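Local coordinates for protein endoglucanase family 5 (Clostridium acetobutylicum ATCC 824, PDB 6PZ7) that probably cleaves internal beta-1,4-glucosidic bonds of cellulose and related plant polysaccharides, as a broad-specificity endoglucanase of glycoside hydrolase family 5, at residues A[45-50]-A[315-320]; A[51-56]-A[328-333]; A[22-27]-A[304-309]; A[36-39]-A[43-46]. One frame throughout, in Å; residues are numbered along the deposited sequence.

Contact 1 (A[45-50]-A[315-320]); sequences IDKIKE and GILDRN
Leu317 is the one residue of 315-320 that touches helix residues 45-50, and its two methyls divide the work. Its CB already points at the helix but stays 5.0 Å from Ile48 CD1, and CG, anti to the backbone N (chi1 177°), sets the two methyls against it. CD1 lies 3.8 Å from CG of Lys47, while CD2 lies 3.9 Å from CD1 of Ile48. Leu317 runs at a slant to both partners, straddling neighbouring positions of one helical turn. Lys47 thus gives the contact a methylene: its chain bends at chi2 (81°), and the ammonium NZ leads away to a weak hydrogen bond with Leu322 O. Ile48 reaches across with the end of its longer branch. Trp324 touches all three side chains and completes the apolar cluster. Just beyond, Asp318 OD1 accepts from Asn320 N at 2.9 Å with a bent N-H...O angle of 131°, an Asx turn that starts the chain back toward strand 323-324. The arrangement belongs to a (beta/alpha)8 barrel in which a small hairpin after the eighth strand packs on the first barrel helix, 42-51.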
loop_
_atom_site.group_PDB
_atom_site.type_symbol
_atom_site.label_atom_id
_atom_site.label_comp_id
_atom_site.label_asym_id
_atom_site.label_seq_id
_atom_site.Cartn_x
_atom_site.Cartn_y
_atom_site.Cartn_z
ATOM N N ILE A 45 -10.484 -13.868 3.891
ATOM C CA ILE A 45 -9.540 -13.829 2.767
ATOM C C ILE A 45 -10.036 -14.699 1.606
ATOM O O ILE A 45 -9.880 -14.341 0.423
ATOM C CB ILE A 45 -8.127 -14.198 3.251
ATOM C CG1 ILE A 45 -7.662 -13.230 4.335
ATOM C CG2 ILE A 45 -7.163 -14.285 2.082
ATOM C CD1 ILE A 45 -7.666 -11.755 3.933
ATOM N N ASP A 46 -10.695 -15.821 1.909
ATOM C CA ASP A 46 -11.311 -16.633 0.867
ATOM C C ASP A 46 -12.345 -15.821 0.074
ATOM O O ASP A 46 -12.484 -16.006 -1.142
ATOM C CB ASP A 46 -12.000 -17.863 1.496
ATOM C CG ASP A 46 -11.053 -18.904 2.039
ATOM O OD1 ASP A 46 -9.827 -18.888 1.802
ATOM O OD2 ASP A 46 -11.555 -19.822 2.726
ATOM N N LYS A 47 -13.101 -14.957 0.751
ATOM C CA LYS A 47 -14.070 -14.116 0.039
ATOM C C LYS A 47 -13.362 -13.221 -0.981
ATOM O O LYS A 47 -13.856 -12.998 -2.091
ATOM C CB LYS A 47 -14.791 -13.241 1.062
ATOM C CG LYS A 47 -16.099 -12.649 0.623
ATOM C CD LYS A 47 -17.253 -13.632 0.743
ATOM C CE LYS A 47 -18.463 -12.903 0.311
ATOM N NZ LYS A 47 -19.599 -13.785 0.135
ATOM N N ILE A 48 -12.213 -12.672 -0.597
ATOM C CA ILE A 48 -11.415 -11.838 -1.496
ATOM C C ILE A 48 -10.988 -12.614 -2.728
ATOM O O ILE A 48 -11.138 -12.144 -3.868
ATOM C CB ILE A 48 -10.185 -11.275 -0.747
ATOM C CG1 ILE A 48 -10.578 -10.554 0.552
ATOM C CG2 ILE A 48 -9.307 -10.444 -1.671
ATOM C CD1 ILE A 48 -11.579 -9.483 0.376
ATOM N N LYS A 49 -10.461 -13.823 -2.524
ATOM C CA LYS A 49 -10.040 -14.660 -3.639
ATOM C C LYS A 49 -11.207 -15.006 -4.544
ATOM O O LYS A 49 -11.095 -14.930 -5.778
ATOM C CB LYS A 49 -9.410 -15.933 -3.082
ATOM C CG LYS A 49 -9.051 -17.007 -4.102
ATOM C CD LYS A 49 -7.976 -16.526 -5.033
ATOM C CE LYS A 49 -7.454 -17.688 -5.912
ATOM N NZ LYS A 49 -6.116 -17.340 -6.473
ATOM N N GLU A 50 -12.337 -15.386 -3.948
ATOM C CA GLU A 50 -13.509 -15.803 -4.711
ATOM C C GLU A 50 -14.072 -14.664 -5.554
ATOM O O GLU A 50 -14.680 -14.920 -6.603
ATOM C CB GLU A 50 -14.582 -16.322 -3.748
ATOM C CG GLU A 50 -14.223 -17.696 -3.135
ATOM C CD GLU A 50 -15.018 -18.073 -1.865
ATOM O OE1 GLU A 50 -15.936 -17.349 -1.410
ATOM O OE2 GLU A 50 -14.681 -19.145 -1.281
ATOM N N GLY A 315 -14.955 0.842 3.348
ATOM C CA GLY A 315 -15.156 -0.597 3.332
ATOM C C GLY A 315 -16.157 -1.032 2.288
ATOM O O GLY A 315 -17.211 -0.424 2.126
ATOM N N ILE A 316 -15.871 -2.154 1.645
ATOM C CA ILE A 316 -16.778 -2.745 0.672
ATOM C C ILE A 316 -17.167 -4.177 1.023
ATOM O O ILE A 316 -18.192 -4.659 0.511
ATOM C CB ILE A 316 -16.246 -2.615 -0.787
ATOM C CG1 ILE A 316 -14.905 -3.303 -0.953
ATOM C CG2 ILE A 316 -16.146 -1.122 -1.156
ATOM C CD1 ILE A 316 -14.332 -3.274 -2.391
ATOM N N LEU A 317 -16.395 -4.857 1.876
ATOM C CA LEU A 317 -16.736 -6.163 2.433
ATOM C C LEU A 317 -17.227 -5.971 3.867
ATOM O O LEU A 317 -16.567 -5.264 4.654
ATOM C CB LEU A 317 -15.501 -7.061 2.442
ATOM C CG LEU A 317 -15.668 -8.451 3.061
ATOM C CD1 LEU A 317 -16.651 -9.288 2.294
ATOM C CD2 LEU A 317 -14.338 -9.158 3.153
ATOM N N ASP A 318 -18.349 -6.578 4.229
ATOM C CA ASP A 318 -18.739 -6.692 5.628
ATOM C C ASP A 318 -18.071 -7.968 6.121
ATOM O O ASP A 318 -18.482 -9.084 5.764
ATOM C CB ASP A 318 -20.262 -6.741 5.779
ATOM C CG ASP A 318 -20.706 -6.889 7.230
ATOM O OD1 ASP A 318 -19.961 -7.414 8.084
ATOM O OD2 ASP A 318 -21.897 -6.557 7.517
ATOM N N ARG A 319 -17.010 -7.802 6.921
ATOM C CA ARG A 319 -16.214 -8.942 7.347
ATOM C C ARG A 319 -16.951 -9.799 8.360
ATOM O O ARG A 319 -16.654 -10.995 8.482
ATOM C CB ARG A 319 -14.929 -8.461 7.982
ATOM C CG ARG A 319 -14.060 -7.666 7.037
ATOM C CD ARG A 319 -12.790 -7.208 7.692
ATOM N NE ARG A 319 -12.151 -6.139 6.944
ATOM C CZ ARG A 319 -11.059 -5.512 7.347
ATOM N NH1 ARG A 319 -10.420 -5.920 8.433
ATOM N NH2 ARG A 319 -10.620 -4.468 6.664
ATOM N N ASN A 320 -17.891 -9.217 9.102
ATOM C CA ASN A 320 -18.565 -9.936 10.178
ATOM C C ASN A 320 -19.600 -10.906 9.658
ATOM O O ASN A 320 -19.864 -11.924 10.322
ATOM C CB ASN A 320 -19.240 -8.925 11.103
ATOM C CG ASN A 320 -18.254 -8.117 11.864
ATOM O OD1 ASN A 320 -17.376 -8.671 12.512
ATOM N ND2 ASN A 320 -18.372 -6.806 11.787
#

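Contact 2 (A[51-56]-A[328-333]); sequences AGFNTV and KLVRTI
A Schellman motif ends helix 42-51 where it meets the last helix of the (beta/alpha)8 barrel, and Ala51 and Phe53, either side of its Gly52, make the apolar contact with Ile333 and Val330. Gly52 supplies the positive phi (113°) that turns the chain out of the helix. The firmest touch is at the far end of the Phe53 ring: CE2 lies 3.6 Å from Ile333 CG2, and CZ is 3.9 Å from that same methyl. In Ile333, CG1 lies beside the backbone N (chi1 -65°), which leaves CG2 anti to that N and directed obliquely at the ring. For one of two modelled conformers of Val330, CG1 lies 4.2 Å from Phe53 CE1 and 4.4 Å from Ala51 CB, a less certain part of the interface. At its outer margin a water links the two segments: it donates to Ala51 O at 3.0 Å and accepts from Arg331 NH1 at 3.0 Å, lying in plane at the guanidinium edge. Trp324 of strand 323-324 touches Ala51, Phe53 and Val330, and Trp20 of strand 19-22 meets the Phe53 ring. Helix 278-294 packs against Leu329 and Thr332, while strand 55-58 begins two residues after Phe53.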
loop_
_atom_site.group_PDB
_atom_site.type_symbol
_atom_site.label_atom_id
_atom_site.label_comp_id
_atom_site.label_asym_id
_atom_site.label_seq_id
_atom_site.Cartn_x
_atom_site.Cartn_y
_atom_site.Cartn_z
ATOM N N ALA A 51 -13.887 -13.415 -5.144
ATOM C CA ALA A 51 -14.377 -12.281 -5.926
ATOM C C ALA A 51 -13.508 -12.018 -7.150
ATOM O O ALA A 51 -13.970 -11.364 -8.097
ATOM C CB ALA A 51 -14.446 -11.021 -5.062
ATOM N N GLY A 52 -12.270 -12.481 -7.173
ATOM C CA GLY A 52 -11.393 -12.310 -8.323
ATOM C C GLY A 52 -10.193 -11.404 -8.091
ATOM O O GLY A 52 -9.470 -11.120 -9.051
ATOM N N PHE A 53 -9.970 -10.922 -6.884
ATOM C CA PHE A 53 -8.726 -10.244 -6.591
ATOM C C PHE A 53 -7.585 -11.240 -6.672
ATOM O O PHE A 53 -7.781 -12.428 -6.400
ATOM C CB PHE A 53 -8.781 -9.656 -5.183
ATOM C CG PHE A 53 -9.739 -8.509 -5.032
ATOM C CD1 PHE A 53 -11.027 -8.733 -4.554
ATOM C CD2 PHE A 53 -9.361 -7.221 -5.353
ATOM C CE1 PHE A 53 -11.894 -7.698 -4.367
ATOM C CE2 PHE A 53 -10.235 -6.146 -5.195
ATOM C CZ PHE A 53 -11.508 -6.394 -4.698
ATOM N N ASN A 54 -6.380 -10.760 -7.028
ATOM C CA ASN A 54 -5.197 -11.614 -6.985
ATOM C C ASN A 54 -4.102 -11.112 -6.060
ATOM O O ASN A 54 -3.029 -11.736 -6.013
ATOM C CB ASN A 54 -4.608 -11.923 -8.376
ATOM C CG ASN A 54 -3.792 -13.201 -8.391
ATOM O OD1 ASN A 54 -4.196 -14.192 -7.792
ATOM N ND2 ASN A 54 -2.666 -13.190 -9.089
ATOM N N THR A 55 -4.354 -10.057 -5.299
ATOM C CA THR A 55 -3.411 -9.486 -4.344
ATOM C C THR A 55 -4.159 -9.019 -3.107
ATOM O O THR A 55 -5.246 -8.417 -3.221
ATOM C CB THR A 55 -2.713 -8.247 -4.961
ATOM O OG1 THR A 55 -1.955 -8.636 -6.090
ATOM C CG2 THR A 55 -1.768 -7.566 -3.991
ATOM N N VAL A 56 -3.589 -9.272 -1.935
ATOM C CA VAL A 56 -4.004 -8.636 -0.691
ATOM C C VAL A 56 -2.820 -7.867 -0.139
ATOM O O VAL A 56 -1.737 -8.434 0.042
ATOM C CB VAL A 56 -4.533 -9.668 0.325
ATOM C CG1 VAL A 56 -4.829 -8.989 1.636
ATOM C CG2 VAL A 56 -5.771 -10.339 -0.235
ATOM N N LYS A 328 -22.127 -3.983 -7.036
ATOM C CA LYS A 328 -21.796 -3.437 -8.353
ATOM C C LYS A 328 -20.382 -2.872 -8.352
ATOM O O LYS A 328 -19.600 -3.097 -9.286
ATOM C CB LYS A 328 -22.800 -2.360 -8.690
ATOM C CG LYS A 328 -22.582 -1.591 -9.970
ATOM C CD LYS A 328 -23.589 -0.445 -10.058
ATOM C CE LYS A 328 -23.411 0.361 -11.321
ATOM N NZ LYS A 328 -24.659 1.200 -11.607
ATOM N N LEU A 329 -20.013 -2.205 -7.265
ATOM C CA LEU A 329 -18.689 -1.626 -7.116
ATOM C C LEU A 329 -17.627 -2.707 -7.087
ATOM O O LEU A 329 -16.607 -2.599 -7.763
ATOM C CB LEU A 329 -18.682 -0.757 -5.853
ATOM C CG LEU A 329 -17.372 -0.171 -5.412
ATOM C CD1 LEU A 329 -16.668 0.652 -6.503
ATOM C CD2 LEU A 329 -17.552 0.653 -4.184
ATOM N N VAL A 330 -17.826 -3.763 -6.293
ATOM C CA VAL A 330 -16.800 -4.794 -6.247
ATOM C C VAL A 330 -16.584 -5.372 -7.638
ATOM O O VAL A 330 -15.444 -5.595 -8.068
ATOM C CB VAL A 330 -17.141 -5.881 -5.207
ATOM C CG1 VAL A 330 -15.946 -6.874 -5.084
ATOM C CG2 VAL A 330 -17.443 -5.296 -3.846
ATOM N N ARG A 331 -17.680 -5.640 -8.353
ATOM C CA ARG A 331 -17.552 -6.239 -9.678
ATOM C C ARG A 331 -16.775 -5.326 -10.632
ATOM O O ARG A 331 -15.965 -5.821 -11.437
ATOM C CB ARG A 331 -18.928 -6.609 -10.229
ATOM C CG ARG A 331 -18.899 -7.467 -11.486
ATOM C CD ARG A 331 -18.355 -8.859 -11.208
ATOM N NE ARG A 331 -18.349 -9.635 -12.436
ATOM C CZ ARG A 331 -18.011 -10.915 -12.509
ATOM N NH1 ARG A 331 -17.645 -11.570 -11.423
ATOM N NH2 ARG A 331 -18.053 -11.525 -13.679
ATOM N N THR A 332 -16.991 -4.008 -10.589
ATOM C CA THR A 332 -16.204 -3.094 -11.427
ATOM C C THR A 332 -14.726 -3.085 -11.059
ATOM O O THR A 332 -13.865 -2.785 -11.914
ATOM C CB THR A 332 -16.740 -1.653 -11.445
ATOM O OG1 THR A 332 -16.691 -1.019 -10.160
ATOM C CG2 THR A 332 -18.193 -1.651 -11.906
ATOM N N ILE A 333 -14.393 -3.316 -9.783
ATOM C CA ILE A 333 -12.996 -3.359 -9.381
ATOM C C ILE A 333 -12.290 -4.566 -9.986
ATOM O O ILE A 333 -11.145 -4.448 -10.443
ATOM C CB ILE A 333 -12.854 -3.292 -7.856
ATOM C CG1 ILE A 333 -13.354 -1.943 -7.295
ATOM C CG2 ILE A 333 -11.405 -3.547 -7.424
ATOM C CD1 ILE A 333 -13.693 -1.972 -5.855
HETATM O O HOH W 1 -16.946 -11.250 -8.499
#

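Contact 3 (A[22-27]-A[304-309]); sequences LGNTLD and NGKSAV
Asn24 and Asn304 lie side by side and point the same way, with their amide planes turned 50° apart rather than stacked. The touch is amide against methylene: Asn24 CG is 3.6 Å from Asn304 CB, and Asn24 ND2 is 3.7 Å from that same CB. The two amides do not bond each other directly; a water joins them, donating to Asn24 OD1 at 3.0 Å and accepting from Asn304 ND2 at 2.9 Å. A second water accepts from Asn24 ND2 and probably donates to Asn304 O. Behind the side chains the backbones close in, Gly23 O lying 3.7 Å from Asn304 CA. These loops leave the C-terminal ends of strands 19-22 and 298-303, the first and eighth of the (beta/alpha)8 barrel and neighbours in its closed sheet; that end is the catalytic face in such barrels. Asn304 holds CG between its backbone N and carbonyl carbon (chi1 62°), which folds OD1 back over its own loop. There OD1 accepts from Lys306 N, an Asx turn whose donor stands above the carbonyl plane, while ND2 also bonds to Asp312 O. Asn24 is held from its backbone: Asp27 OD1 accepts from Asn24 N at 2.8 Å, and OD2 from Thr25 N at 2.7 Å along a nearly straight 169° bond. Trp302 touches the Asn24 and Asp27 side chains.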
loop_
_atom_site.group_PDB
_atom_site.type_symbol
_atom_site.label_atom_id
_atom_site.label_comp_id
_atom_site.label_asym_id
_atom_site.label_seq_id
_atom_site.Cartn_x
_atom_site.Cartn_y
_atom_site.Cartn_z
ATOM N N LEU A 22 -6.287 -5.111 3.529
ATOM C CA LEU A 22 -6.796 -5.466 4.863
ATOM C C LEU A 22 -6.576 -4.277 5.802
ATOM O O LEU A 22 -5.722 -4.274 6.675
ATOM C CB LEU A 22 -6.102 -6.718 5.356
ATOM C CG LEU A 22 -6.606 -7.314 6.662
ATOM C CD1 LEU A 22 -8.005 -7.936 6.476
ATOM C CD2 LEU A 22 -5.599 -8.346 7.158
ATOM N N GLY A 23 -7.322 -3.195 5.558
ATOM C CA GLY A 23 -7.058 -1.932 6.245
ATOM C C GLY A 23 -7.633 -1.836 7.642
ATOM O O GLY A 23 -8.602 -2.528 7.997
ATOM N N ASN A 24 -7.036 -0.967 8.444
ATOM C CA ASN A 24 -7.467 -0.758 9.829
ATOM C C ASN A 24 -7.499 -2.054 10.622
ATOM O O ASN A 24 -8.375 -2.272 11.459
ATOM C CB ASN A 24 -8.801 -0.000 9.915
ATOM C CG ASN A 24 -8.659 1.489 9.679
ATOM O OD1 ASN A 24 -7.676 1.976 9.133
ATOM N ND2 ASN A 24 -9.714 2.228 10.070
ATOM N N THR A 25 -6.479 -2.887 10.399
ATOM C CA THR A 25 -6.390 -4.225 10.963
ATOM C C THR A 25 -5.030 -4.380 11.643
ATOM O O THR A 25 -4.855 -3.903 12.762
ATOM C CB THR A 25 -6.730 -5.264 9.899
ATOM O OG1 THR A 25 -8.006 -4.899 9.308
ATOM C CG2 THR A 25 -6.877 -6.652 10.425
ATOM N N LEU A 26 -4.037 -5.009 11.003
ATOM C CA LEU A 26 -2.707 -5.085 11.603
ATOM C C LEU A 26 -1.989 -3.724 11.662
ATOM O O LEU A 26 -0.957 -3.594 12.339
ATOM C CB LEU A 26 -1.864 -6.159 10.935
ATOM C CG LEU A 26 -2.419 -7.570 11.044
ATOM C CD1 LEU A 26 -1.614 -8.519 10.181
ATOM C CD2 LEU A 26 -2.509 -8.078 12.451
ATOM N N ASP A 27 -2.539 -2.763 10.957
ATOM C CA ASP A 27 -2.128 -1.369 11.002
ATOM C C ASP A 27 -2.770 -0.604 12.126
ATOM O O ASP A 27 -2.323 0.526 12.436
ATOM C CB ASP A 27 -2.393 -0.672 9.657
ATOM C CG ASP A 27 -3.767 -0.900 9.072
ATOM O OD1 ASP A 27 -4.398 0.079 8.577
ATOM O OD2 ASP A 27 -4.262 -2.055 9.057
ATOM N N ASN A 304 -11.196 -0.366 4.867
ATOM C CA ASN A 304 -10.969 -0.235 6.311
ATOM C C ASN A 304 -12.072 -0.845 7.153
ATOM O O ASN A 304 -12.086 -0.665 8.372
ATOM C CB ASN A 304 -10.673 1.212 6.693
ATOM C CG ASN A 304 -11.819 2.156 6.390
ATOM O OD1 ASN A 304 -12.878 1.760 5.884
ATOM N ND2 ASN A 304 -11.583 3.419 6.668
ATOM N N GLY A 305 -13.015 -1.547 6.542
ATOM C CA GLY A 305 -14.069 -2.195 7.306
ATOM C C GLY A 305 -15.207 -1.282 7.699
ATOM O O GLY A 305 -16.069 -1.695 8.503
ATOM N N LYS A 306 -15.245 -0.054 7.213
ATOM C CA LYS A 306 -16.260 0.944 7.574
ATOM C C LYS A 306 -17.107 1.194 6.328
ATOM O O LYS A 306 -16.634 1.779 5.343
ATOM C CB LYS A 306 -15.572 2.229 8.035
ATOM C CG LYS A 306 -14.801 2.068 9.360
ATOM C CD LYS A 306 -13.887 3.280 9.613
ATOM C CE LYS A 306 -14.644 4.516 9.956
ATOM N NZ LYS A 306 -13.659 5.549 10.400
ATOM N N SER A 307 -18.384 0.799 6.368
ATOM C CA SER A 307 -19.260 0.915 5.202
ATOM C C SER A 307 -20.503 1.753 5.444
ATOM O O SER A 307 -21.406 1.738 4.605
ATOM C CB SER A 307 -19.614 -0.473 4.679
ATOM O OG SER A 307 -20.295 -1.220 5.674
ATOM N N ALA A 308 -20.560 2.503 6.534
ATOM C CA ALA A 308 -21.637 3.462 6.758
ATOM C C ALA A 308 -21.452 4.667 5.850
ATOM O O ALA A 308 -20.527 4.726 5.054
ATOM C CB ALA A 308 -21.621 3.885 8.221
ATOM N N VAL A 309 -22.334 5.640 5.938
ATOM C CA VAL A 309 -22.290 6.786 5.047
ATOM C C VAL A 309 -21.375 7.872 5.603
ATOM O O VAL A 309 -21.513 8.270 6.770
ATOM C CB VAL A 309 -23.712 7.333 4.805
ATOM C CG1 VAL A 309 -23.650 8.597 3.981
ATOM C CG2 VAL A 309 -24.556 6.297 4.103
HETATM O O HOH W 2 -11.948 0.730 11.160
HETATM O O HOH W 3 -8.764 3.945 7.082
#

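Contact 4 (A[36-39]-A[43-46]); sequences GNPK and AMID
Met44 carries one side of this contact with its terminal methyl, and Pro38 and Lys39 supply the other. The chain leaves the helix with CG beside the backbone N (chi1 -67°) and then runs almost straight, both chi2 (170°) and chi3 (-163°) being near anti. That extended shape spans the gap between backbones whose nearest CA atoms, those of Lys39 and Met44, are 9.9 Å apart. At its end CE rests 3.8 Å from Pro38 CG, the two side chains meeting at a slant. The same methyl lies 3.4 Å from the carbonyl O of Lys39, which is closer to it than to the sulfur, since Met44 SD stands 4.1 Å from Lys39 O. Lys39 therefore takes part through its backbone; its CB points away from the helix, and its extended side chain touches Arg81 of helix 76-91. Pro38 turns its CG-endo ring toward the methionine and also touches Asn320, while Met44 touches Leu322, so residues of the turn between strands 317-318 and 323-324 flank the contact. A hydrogen bond between Met44 N and Thr41 OG1 fixes the backbone from which the methionine springs. This is the loop joining the first strand to the first helix of a (beta/alpha)8 barrel, folded back on that helix.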
loop_
_atom_site.group_PDB
_atom_site.type_symbol
_atom_site.label_atom_id
_atom_site.label_comp_id
_atom_site.label_asym_id
_atom_site.label_seq_id
_atom_site.Cartn_x
_atom_site.Cartn_y
_atom_site.Cartn_z
ATOM N N GLY A 36 -11.857 -1.535 15.637
ATOM C CA GLY A 36 -13.207 -1.984 15.448
ATOM C C GLY A 36 -13.390 -3.114 14.468
ATOM O O GLY A 36 -14.515 -3.589 14.331
ATOM N N ASN A 37 -12.357 -3.570 13.787
ATOM C CA ASN A 37 -12.493 -4.713 12.897
ATOM C C ASN A 37 -12.403 -6.003 13.696
ATOM O O ASN A 37 -11.718 -6.067 14.714
ATOM C CB ASN A 37 -11.456 -4.666 11.778
ATOM C CG ASN A 37 -11.862 -3.757 10.647
ATOM O OD1 ASN A 37 -12.949 -3.917 10.120
ATOM N ND2 ASN A 37 -11.040 -2.838 10.266
ATOM N N PRO A 38 -13.089 -7.046 13.250
ATOM C CA PRO A 38 -12.973 -8.355 13.905
ATOM C C PRO A 38 -11.595 -8.940 13.607
ATOM O O PRO A 38 -10.906 -8.554 12.648
ATOM C CB PRO A 38 -14.069 -9.168 13.199
ATOM C CG PRO A 38 -14.174 -8.557 11.821
ATOM C CD PRO A 38 -13.973 -7.093 12.064
ATOM N N LYS A 39 -11.166 -9.894 14.417
ATOM C CA LYS A 39 -9.938 -10.622 14.105
ATOM C C LYS A 39 -10.070 -11.275 12.728
ATOM O O LYS A 39 -11.081 -11.909 12.414
ATOM C CB LYS A 39 -9.677 -11.659 15.194
ATOM C CG LYS A 39 -8.360 -12.394 15.025
ATOM C CD LYS A 39 -8.084 -13.290 16.212
ATOM C CE LYS A 39 -6.796 -14.080 15.994
ATOM N NZ LYS A 39 -6.433 -14.930 17.186
ATOM N N ALA A 43 -11.597 -17.330 6.246
ATOM C CA ALA A 43 -12.830 -17.214 5.469
ATOM C C ALA A 43 -12.995 -15.817 4.868
ATOM O O ALA A 43 -13.526 -15.662 3.765
ATOM C CB ALA A 43 -14.033 -17.555 6.330
ATOM N N MET A 44 -12.557 -14.781 5.576
ATOM C CA MET A 44 -12.600 -13.426 5.016
ATOM C C MET A 44 -11.704 -13.332 3.783
ATOM O O MET A 44 -12.084 -12.784 2.743
ATOM C CB MET A 44 -12.163 -12.405 6.079
ATOM C CG MET A 44 -13.116 -12.272 7.252
ATOM S SD MET A 44 -12.339 -11.281 8.555
ATOM C CE MET A 44 -13.404 -11.735 9.938
ATOM N N ILE A 45 -10.484 -13.868 3.891
ATOM C CA ILE A 45 -9.540 -13.829 2.767
ATOM C C ILE A 45 -10.036 -14.699 1.606
ATOM O O ILE A 45 -9.880 -14.341 0.423
ATOM C CB ILE A 45 -8.127 -14.198 3.251
ATOM C CG1 ILE A 45 -7.662 -13.230 4.335
ATOM C CG2 ILE A 45 -7.163 -14.285 2.082
ATOM C CD1 ILE A 45 -7.666 -11.755 3.933
ATOM N N ASP A 46 -10.695 -15.821 1.909
ATOM C CA ASP A 46 -11.311 -16.633 0.867
ATOM C C ASP A 46 -12.345 -15.821 0.074
ATOM O O ASP A 46 -12.484 -16.006 -1.142
ATOM C CB ASP A 46 -12.000 -17.863 1.496
ATOM C CG ASP A 46 -11.053 -18.904 2.039
ATOM O OD1 ASP A 46 -9.827 -18.888 1.802
ATOM O OD2 ASP A 46 -11.555 -19.822 2.726
#

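Overall arrangement
All four contacts lie where the closed eight-stranded barrel joins its beginning to its end. Contacts 1 and 4, centres about 7 Å apart, both use helix 42-51, contact 1 through Lys47 and Ile48 and contact 4 through Met44. Contacts 1 and 2, centres about 10 Å apart, touch through Ile316 and Ile333; the centre of contact 2 is about 16 Å from those of contacts 3 and 4. Asn37 ND2 of contact 4 probably hydrogen-bonds Asn24 O and Asn304 O of contact 3. Contact 4 is local, whereas contacts 1, 2 and 3 span over 260 residues and interleave. Contact 3 lies at the strands' C-terminal, catalytic end, contact 2 toward the other.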